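Local coordinates for SYE1 (Shewanella oneidensis, PDB 4AWT), which binds FMN and probably catalyses NAD(P)H-dependent redox chemistry on CH-CH groups, at residues 47-51 against 325-329; 301-307 against 319-323. The protein carries 1 engineered substitution. All coordinates share one frame; numbering follows the deposited sequence.

Contact 1 (47-51 against 325-329); sequences QRASA and FIANP
R48 and P329 bring the backbones together, their CA atoms 4.8 Å apart. After helix 39-46 a type I turn runs from R48 to A51, closed by A51 N donating to R48 O; in the other segment, helix 323-327 gives way at N328. A nearly straight CA-H...O contact (171° at the hydrogen) joins R48 CA to P329 O at 3.5 Å. With CG beside the backbone N (chi1 -71°) and an extended chain, R48 lays its guanidinium against the helix end. NE donates to F325 O at 2.8 Å, close to the guanidinium plane, whereas NH2 reaches I326 O at 3.0 Å from above that carbonyl's plane. P329 CB covers one guanidinium face, toward the rim. The F325 ring meets its neighbours obliquely: CD1 is 3.8 Å from R48 CG, CZ 3.8 Å from A51 CB. NH1 of R48 donates to Y44 O, and M22 of strand 20-22 touches R48 and F325. The contact ties the loop before strand 53-60 to the helix after the last TIM-barrel strand, at the barrel's closure. A buried cation is thus bonded to three carbonyls in the last turns of helices 39-46 and 323-327, whose partial negative charge probably helps offset it.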
ATOM      1  N   GLN A  47       9.217 -13.934  -9.203  1.00  5.83           N
ATOM      2  CA  GLN A  47       9.209 -15.157  -8.400  1.00  5.93           C
ATOM      3  C   GLN A  47       7.898 -15.386  -7.689  1.00  6.11           C
ATOM      4  O   GLN A  47       7.613 -16.519  -7.300  1.00  7.11           O
ATOM      5  CB  GLN A  47      10.313 -15.108  -7.356  1.00  6.06           C
ATOM      6  CG  GLN A  47      11.725 -15.322  -7.881  1.00  6.23           C
ATOM      7  CD  GLN A  47      12.776 -15.224  -6.814  1.00  6.21           C
ATOM      8  OE1 GLN A  47      13.965 -15.685  -7.076  1.00  9.16           O
ATOM      9  NE2 GLN A  47      12.531 -14.730  -5.713  1.00  5.64           N
ATOM     10  N   ARG A  48       7.133 -14.324  -7.454  1.00  5.61           N
ATOM     11  CA  ARG A  48       5.910 -14.342  -6.650  1.00  5.76           C
ATOM     12  C   ARG A  48       4.651 -14.207  -7.499  1.00  5.91           C
ATOM     13  O   ARG A  48       3.557 -14.041  -6.979  1.00  6.44           O
ATOM     14  CB  ARG A  48       6.034 -13.265  -5.557  1.00  5.87           C
ATOM     15  CG  ARG A  48       7.065 -13.692  -4.527  1.00  5.80           C
ATOM     16  CD  ARG A  48       7.679 -12.572  -3.683  1.00  6.14           C
ATOM     17  NE  ARG A  48       8.627 -13.114  -2.730  1.00  6.07           N
ATOM     18  CZ  ARG A  48       9.795 -13.621  -3.066  1.00  5.79           C
ATOM     19  NH1 ARG A  48      10.270 -13.477  -4.268  1.00  5.96           N
ATOM     20  NH2 ARG A  48      10.513 -14.296  -2.161  1.00  6.42           N
ATOM     21  N   ALA A  49       4.804 -14.337  -8.812  1.00  6.21           N
ATOM     22  CA  ALA A  49       3.726 -14.066  -9.768  1.00  6.85           C
ATOM     23  C   ALA A  49       2.728 -15.189  -9.881  1.00  6.60           C
ATOM     24  O   ALA A  49       1.806 -15.082 -10.726  1.00  8.29           O
ATOM     25  CB  ALA A  49       4.348 -13.663 -11.095  1.00 10.04           C
ATOM     26  N   SER A  50       2.780 -16.217  -9.038  1.00  6.35           N
ATOM     27  CA  SER A  50       1.665 -17.135  -8.906  1.00  6.50           C
ATOM     28  C   SER A  50       0.550 -16.544  -8.047  1.00  6.13           C
ATOM     29  O   SER A  50      -0.530 -17.119  -7.994  1.00  7.39           O
ATOM     30  CB  SER A  50       2.102 -18.504  -8.396  1.00  7.47           C
ATOM     31  OG  SER A  50       2.577 -18.423  -7.088  1.00  8.26           O
ATOM     32  N   ALA A  51       0.790 -15.405  -7.371  1.00  6.26           N
ATOM     33  CA  ALA A  51      -0.302 -14.662  -6.787  1.00  6.12           C
ATOM     34  C   ALA A  51      -1.338 -14.344  -7.858  1.00  5.92           C
ATOM     35  O   ALA A  51      -1.014 -14.169  -9.020  1.00  7.20           O
ATOM     36  CB  ALA A  51       0.236 -13.362  -6.207  1.00  6.70           C
ATOM     37  N   PHE A 325       4.672 -14.019   2.108  1.00  5.88           N
ATOM     38  CA  PHE A 325       5.174 -13.905   0.738  1.00  5.88           C
ATOM     39  C   PHE A 325       6.633 -13.503   0.666  1.00  5.89           C
ATOM     40  O   PHE A 325       7.297 -13.769  -0.312  1.00  7.06           O
ATOM     41  CB  PHE A 325       4.307 -12.934  -0.086  1.00  6.10           C
ATOM     42  CG  PHE A 325       3.544 -13.588  -1.208  1.00  5.60           C
ATOM     43  CD1 PHE A 325       4.189 -14.406  -2.112  1.00  6.49           C
ATOM     44  CD2 PHE A 325       2.181 -13.392  -1.332  1.00  6.34           C
ATOM     45  CE1 PHE A 325       3.513 -14.990  -3.157  1.00  7.46           C
ATOM     46  CE2 PHE A 325       1.487 -13.972  -2.392  1.00  7.44           C
ATOM     47  CZ  PHE A 325       2.165 -14.772  -3.299  1.00  8.05           C
ATOM     48  N   ILE A 326       7.163 -12.859   1.704  1.00  6.12           N
ATOM     49  CA  ILE A 326       8.575 -12.530   1.651  0.53  6.36           C
ATOM     50  C   ILE A 326       9.405 -13.800   1.574  1.00  5.33           C
ATOM     51  O   ILE A 326      10.319 -13.888   0.769  1.00  5.68           O
ATOM     52  CB  ILE A 326       8.917 -11.682   2.871  0.53  6.64           C
ATOM     53  CG1 ILE A 326       8.200 -10.336   2.723  0.53  7.95           C
ATOM     54  CG2 ILE A 326      10.415 -11.546   3.108  0.53  5.27           C
ATOM     55  CD1 ILE A 326       8.397  -9.485   3.976  0.53 13.58           C
ATOM     56  N   ALA A 327       9.073 -14.778   2.410  1.00  5.81           N
ATOM     57  CA  ALA A 327       9.883 -15.964   2.562  1.00  6.06           C
ATOM     58  C   ALA A 327       9.448 -17.151   1.702  1.00  5.66           C
ATOM     59  O   ALA A 327      10.155 -18.144   1.658  1.00  6.70           O
ATOM     60  CB  ALA A 327       9.910 -16.390   4.026  1.00  7.55           C
ATOM     61  N   ASN A 328       8.313 -17.050   1.041  1.00  5.47           N
ATOM     62  CA  ASN A 328       7.735 -18.164   0.302  1.00  5.44           C
ATOM     63  C   ASN A 328       7.333 -17.650  -1.070  1.00  5.45           C
ATOM     64  O   ASN A 328       6.229 -17.176  -1.272  1.00  5.83           O
ATOM     65  CB  ASN A 328       6.516 -18.749   1.017  1.00  5.75           C
ATOM     66  CG  ASN A 328       6.911 -19.300   2.379  1.00  5.73           C
ATOM     67  OD1 ASN A 328       7.364 -20.436   2.476  1.00  6.25           O
ATOM     68  ND2 ASN A 328       6.773 -18.460   3.395  1.00  6.10           N
ATOM     69  N   PRO A 329       8.260 -17.702  -2.055  1.00  5.61           N
ATOM     70  CA  PRO A 329       7.913 -17.171  -3.370  1.00  5.88           C
ATOM     71  C   PRO A 329       6.735 -17.894  -3.996  1.00  5.82           C
ATOM     72  O   PRO A 329       5.950 -17.318  -4.740  1.00  6.23           O
ATOM     73  CB  PRO A 329       9.205 -17.319  -4.178  1.00  6.60           C
ATOM     74  CG  PRO A 329       9.961 -18.437  -3.482  1.00  6.78           C
ATOM     75  CD  PRO A 329       9.647 -18.224  -2.015  1.00  6.43           C
TER

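Contact 2 (301-307 against 319-323); sequences RYNAEKA and IGFGR. With FMN (flavin mononucleotide), chain B; SO4 (sulfate ion), chain C.
I319 fits its two branches against Y302. With CG1 beside the backbone N (chi1 -61°), CG2 butts against the root of the ring, 3.5 Å from Y302 CG, and CD1 rests over one face as a CH-pi contact, 4.1 Å from the ring centroid and 17° off its normal. A307 CB is the next bump: it settles into the groove where I319 CG2 (3.8 Å) and F321 CZ (3.7 Å) meet, coming at the F321 ring obliquely. The same ring turns its edge to the chain ahead of helix 304-312, CD2 lying 3.4 Å from Y302 O and CE2 near N303 O. N303 caps that helix, its OD1 accepting from K306 N. Beyond this apolar patch, water 1 fills the hollow between the segments: it accepts from Y302 N and is hydrogen-bonded to G320 O and FMN O3P. The FMN phosphate lies on the far side of the water, held by R301 N, G322 N, R323 N and, from R323's side chain, NE to O1P and NH2 to O2P. G322 passes so close to O1P that a CB there would clash. In one of the two conformers of R301, its guanidinium lies flat on that of R323, centres 3.5 Å apart and planes at 13°, and both also bind a sulfate, probably from the crystallisation liquor. A leucine in place of R323 would probably leave O1P and O2P each short of a donor and the R301 guanidinium without its stacking partner. The pocket is the phosphate site of FMN-binding barrels, built after the last two strands; its backbone N-H groups and paired guanidiniums are gathered round anions, which probably offset the stacked positive charges.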
ATOM      1  N   ARG A 301      -2.153 -11.019   9.123  1.00  6.24           N
ATOM      2  CA  ARG A 301      -2.142 -12.248   9.914  0.58  6.66           C
ATOM      3  C   ARG A 301      -3.082 -13.327   9.368  1.00  7.13           C
ATOM      4  O   ARG A 301      -3.542 -14.176  10.132  1.00  9.19           O
ATOM      5  CB  ARG A 301      -2.326 -12.044  11.404  0.58  7.50           C
ATOM      6  CG  ARG A 301      -1.208 -11.250  12.038  0.58  7.67           C
ATOM      7  CD  ARG A 301       0.150 -11.878  11.902  0.58  9.65           C
ATOM      8  NE  ARG A 301       1.118 -11.281  12.842  0.58  9.42           N
ATOM      9  CZ  ARG A 301       2.434 -11.437  12.754  0.58  8.76           C
ATOM     10  NH1 ARG A 301       2.997 -12.105  11.792  0.58  9.59           N
ATOM     11  NH2 ARG A 301       3.175 -10.853  13.701  0.58 12.03           N
ATOM     12  N   TYR A 302      -3.318 -13.360   8.086  1.00  6.50           N
ATOM     13  CA  TYR A 302      -4.081 -14.468   7.514  1.00  6.45           C
ATOM     14  C   TYR A 302      -3.163 -15.661   7.303  1.00  6.53           C
ATOM     15  O   TYR A 302      -1.994 -15.578   6.963  1.00  7.72           O
ATOM     16  CB  TYR A 302      -4.757 -14.098   6.185  1.00  7.00           C
ATOM     17  CG  TYR A 302      -5.965 -13.241   6.446  1.00  6.52           C
ATOM     18  CD1 TYR A 302      -5.873 -11.860   6.597  1.00  6.38           C
ATOM     19  CD2 TYR A 302      -7.226 -13.810   6.630  1.00  6.93           C
ATOM     20  CE1 TYR A 302      -6.959 -11.089   6.908  1.00  6.90           C
ATOM     21  CE2 TYR A 302      -8.328 -13.039   6.909  1.00  7.27           C
ATOM     22  CZ  TYR A 302      -8.202 -11.678   7.072  1.00  6.91           C
ATOM     23  OH  TYR A 302      -9.323 -10.930   7.380  1.00  7.74           O
ATOM     24  N   ASN A 303      -3.763 -16.851   7.484  1.00  7.97           N
ATOM     25  CA  ASN A 303      -3.252 -18.140   7.069  1.00  7.77           C
ATOM     26  C   ASN A 303      -4.295 -18.767   6.147  1.00  7.16           C
ATOM     27  O   ASN A 303      -5.293 -18.139   5.799  1.00  7.71           O
ATOM     28  CB  ASN A 303      -2.920 -18.998   8.286  1.00  8.97           C
ATOM     29  CG  ASN A 303      -4.122 -19.271   9.150  1.00  9.64           C
ATOM     30  OD1 ASN A 303      -5.248 -19.090   8.733  1.00  9.82           O
ATOM     31  ND2 ASN A 303      -3.938 -19.728  10.373  1.00 16.13           N
ATOM     32  N   ALA A 304      -4.020 -19.975   5.661  1.00  7.81           N
ATOM     33  CA  ALA A 304      -4.926 -20.562   4.712  1.00  7.99           C
ATOM     34  C   ALA A 304      -6.326 -20.714   5.266  1.00  7.42           C
ATOM     35  O   ALA A 304      -7.298 -20.483   4.567  1.00  8.41           O
ATOM     36  CB  ALA A 304      -4.406 -21.952   4.289  1.00 10.60           C
ATOM     37  N   GLU A 305      -6.451 -21.167   6.501  1.00  8.12           N
ATOM     38  CA  GLU A 305      -7.736 -21.393   7.109  0.64  8.30           C
ATOM     39  C   GLU A 305      -8.524 -20.113   7.254  1.00  7.66           C
ATOM     40  O   GLU A 305      -9.718 -20.044   6.902  1.00  8.15           O
ATOM     41  CB  GLU A 305      -7.563 -22.018   8.506  0.64 11.86           C
ATOM     42  CG  GLU A 305      -8.920 -22.421   9.066  0.64 15.99           C
ATOM     43  CD  GLU A 305      -8.784 -23.316  10.267  0.64 25.23           C
ATOM     44  OE1 GLU A 305      -7.699 -23.610  10.794  0.64 32.45           O
ATOM     45  OE2 GLU A 305      -9.884 -23.780  10.674  0.64 41.02           O
ATOM     46  N   LYS A 306      -7.906 -19.091   7.807  1.00  7.58           N
ATOM     47  CA  LYS A 306      -8.636 -17.844   8.040  0.56  7.36           C
ATOM     48  C   LYS A 306      -8.957 -17.152   6.735  1.00  6.79           C
ATOM     49  O   LYS A 306      -9.995 -16.489   6.627  1.00  7.36           O
ATOM     50  CB  LYS A 306      -7.806 -16.923   8.946  0.56  8.73           C
ATOM     51  CG  LYS A 306      -7.788 -17.360  10.409  0.56 11.45           C
ATOM     52  CD  LYS A 306      -7.003 -16.399  11.295  0.56 15.00           C
ATOM     53  CE  LYS A 306      -6.428 -17.147  12.505  0.56 20.12           C
ATOM     54  NZ  LYS A 306      -6.214 -16.221  13.611  0.56 29.11           N
ATOM     55  N   ALA A 307      -8.091 -17.287   5.721  1.00  6.57           N
ATOM     56  CA  ALA A 307      -8.372 -16.677   4.426  1.00  6.42           C
ATOM     57  C   ALA A 307      -9.594 -17.309   3.794  1.00  6.25           C
ATOM     58  O   ALA A 307     -10.518 -16.625   3.323  1.00  6.72           O
ATOM     59  CB  ALA A 307      -7.165 -16.841   3.515  1.00  7.15           C
ATOM     60  N   ILE A 319      -7.503 -12.160  -0.378  1.00  5.31           N
ATOM     61  CA  ILE A 319      -6.751 -12.080   0.849  1.00  5.13           C
ATOM     62  C   ILE A 319      -5.274 -11.888   0.507  1.00  5.05           C
ATOM     63  O   ILE A 319      -4.715 -12.638  -0.288  1.00  5.84           O
ATOM     64  CB  ILE A 319      -6.957 -13.323   1.738  1.00  5.86           C
ATOM     65  CG1 ILE A 319      -8.412 -13.474   2.147  1.00  6.67           C
ATOM     66  CG2 ILE A 319      -6.023 -13.282   2.944  1.00  6.14           C
ATOM     67  CD1 ILE A 319      -8.918 -12.437   3.128  1.00  7.68           C
ATOM     68  N   GLY A 320      -4.667 -10.876   1.146  1.00  5.26           N
ATOM     69  CA  GLY A 320      -3.261 -10.671   1.022  1.00  5.32           C
ATOM     70  C   GLY A 320      -2.495 -11.331   2.156  1.00  5.22           C
ATOM     71  O   GLY A 320      -2.947 -11.377   3.293  1.00  6.00           O
ATOM     72  N   PHE A 321      -1.288 -11.800   1.805  1.00  5.23           N
ATOM     73  CA  PHE A 321      -0.346 -12.420   2.740  1.00  5.43           C
ATOM     74  C   PHE A 321       0.957 -11.678   2.595  1.00  5.48           C
ATOM     75  O   PHE A 321       1.570 -11.736   1.512  1.00  6.11           O
ATOM     76  CB  PHE A 321      -0.132 -13.901   2.426  1.00  6.07           C
ATOM     77  CG  PHE A 321      -1.398 -14.719   2.439  1.00  6.00           C
ATOM     78  CD1 PHE A 321      -2.227 -14.761   1.342  1.00  6.95           C
ATOM     79  CD2 PHE A 321      -1.767 -15.447   3.548  1.00  7.31           C
ATOM     80  CE1 PHE A 321      -3.378 -15.506   1.326  1.00  7.52           C
ATOM     81  CE2 PHE A 321      -2.923 -16.205   3.527  1.00  8.06           C
ATOM     82  CZ  PHE A 321      -3.707 -16.250   2.405  1.00  7.82           C
ATOM     83  N   GLY A 322       1.360 -10.914   3.610  1.00  5.83           N
ATOM     84  CA  GLY A 322       2.529 -10.068   3.501  1.00  6.25           C
ATOM     85  C   GLY A 322       3.797 -10.805   3.872  1.00  5.85           C
ATOM     86  O   GLY A 322       4.544 -11.284   3.033  1.00  6.24           O
ATOM     87  N   ARG A 323       4.009 -10.927   5.188  1.00  6.17           N
ATOM     88  CA  ARG A 323       5.215 -11.617   5.686  1.00  6.33           C
ATOM     89  C   ARG A 323       5.382 -12.982   5.074  1.00  6.05           C
ATOM     90  O   ARG A 323       6.515 -13.324   4.679  1.00  6.73           O
ATOM     91  CB  ARG A 323       5.249 -11.552   7.214  1.00  6.66           C
ATOM     92  CG  ARG A 323       5.615 -10.146   7.659  1.00  6.98           C
ATOM     93  CD  ARG A 323       5.288  -9.823   9.101  1.00  7.69           C
ATOM     94  NE  ARG A 323       3.872  -9.593   9.280  1.00  7.01           N
ATOM     95  CZ  ARG A 323       3.361  -9.105  10.391  1.00  7.81           C
ATOM     96  NH1 ARG A 323       4.174  -8.823  11.418  1.00  9.17           N
ATOM     97  NH2 ARG A 323       2.043  -8.867  10.486  1.00  8.19           N
TER
HETATM   98  N1  FMN B 500       1.935  -1.846   3.519  1.00  5.18           N
HETATM   99  C2  FMN B 500       1.722  -0.939   2.573  1.00  5.20           C
HETATM  100  O2  FMN B 500       0.566  -0.518   2.300  1.00  5.40           O
HETATM  101  N3  FMN B 500       2.788  -0.425   1.847  1.00  5.40           N
HETATM  102  C4  FMN B 500       4.100  -0.815   2.057  1.00  5.30           C
HETATM  103  O4  FMN B 500       4.992  -0.377   1.284  1.00  6.06           O
HETATM  104  C4A FMN B 500       4.316  -1.682   3.126  1.00  5.42           C
HETATM  105  N5  FMN B 500       5.612  -2.058   3.477  1.00  6.04           N
HETATM  106  C5A FMN B 500       5.759  -3.238   4.255  1.00  5.73           C
HETATM  107  C6  FMN B 500       7.000  -3.804   4.408  1.00  6.52           C
HETATM  108  C7  FMN B 500       7.191  -4.995   5.149  1.00  6.70           C
HETATM  109  C7M FMN B 500       8.564  -5.622   5.166  1.00  8.76           C
HETATM  110  C8  FMN B 500       6.110  -5.550   5.765  1.00  6.42           C
HETATM  111  C8M FMN B 500       6.218  -6.841   6.551  1.00  8.28           C
HETATM  112  C9  FMN B 500       4.833  -4.969   5.627  1.00  6.03           C
HETATM  113  C9A FMN B 500       4.640  -3.816   4.864  1.00  5.63           C
HETATM  114  N10 FMN B 500       3.355  -3.267   4.672  1.00  5.60           N
HETATM  115  C10 FMN B 500       3.189  -2.246   3.756  1.00  5.36           C
HETATM  116  C1' FMN B 500       2.193  -3.929   5.272  1.00  5.53           C
HETATM  117  C2' FMN B 500       1.771  -5.213   4.535  1.00  5.16           C
HETATM  118  O2' FMN B 500       1.222  -4.905   3.265  1.00  5.37           O
HETATM  119  C3' FMN B 500       0.707  -5.991   5.284  1.00  5.38           C
HETATM  120  O3' FMN B 500      -0.522  -5.285   5.349  1.00  5.56           O
HETATM  121  C4' FMN B 500       1.104  -6.432   6.704  1.00  5.69           C
HETATM  122  O4' FMN B 500       2.420  -6.963   6.742  1.00  5.99           O
HETATM  123  C5' FMN B 500       0.088  -7.371   7.326  1.00  5.87           C
HETATM  124  O5' FMN B 500      -0.019  -8.596   6.582  1.00  5.68           O
HETATM  125  P   FMN B 500       0.768  -9.911   7.094  1.00  5.71           P
HETATM  126  O1P FMN B 500       2.238  -9.623   6.922  1.00  5.88           O
HETATM  127  O2P FMN B 500       0.395 -10.126   8.544  1.00  6.22           O
HETATM  128  O3P FMN B 500       0.264 -10.989   6.166  1.00  5.95           O
HETATM  129  S   SO4 C 501       6.776 -11.211  12.540  1.00 15.72           S
HETATM  130  O1  SO4 C 501       6.826  -9.748  12.063  1.00 16.03           O
HETATM  131  O2  SO4 C 501       5.968 -11.279  13.709  1.00 23.46           O
HETATM  132  O3  SO4 C 501       5.842 -11.986  11.554  1.00 21.60           O
HETATM  133  O4  SO4 C 501       8.014 -11.928  12.433  1.00 20.73           O
HETATM  134  O   HOH W   1      -2.352 -11.552   5.928  1.00  5.87           O

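From the N terminus, the chain leaves strand 20-22, runs through helix 39-46 and reaches 47-51, then must travel through the remaining seven barrel strands and 273 residues before 325-329 closes contact 1. Contact 2, with 11 residues between its segments, joins elements of the beta-alpha-beta unit of strands 295-299 and 318-320 and helix 304-312; it therefore nests within the far longer loop of contact 1. Their centres lie 13 Å apart, with one residue between 319-323 and 325-329. Contact 2 ties the seventh strand's exit to the eighth, and contact 1 joins the helix after the eighth to the loop ahead of the second, across the barrel closure.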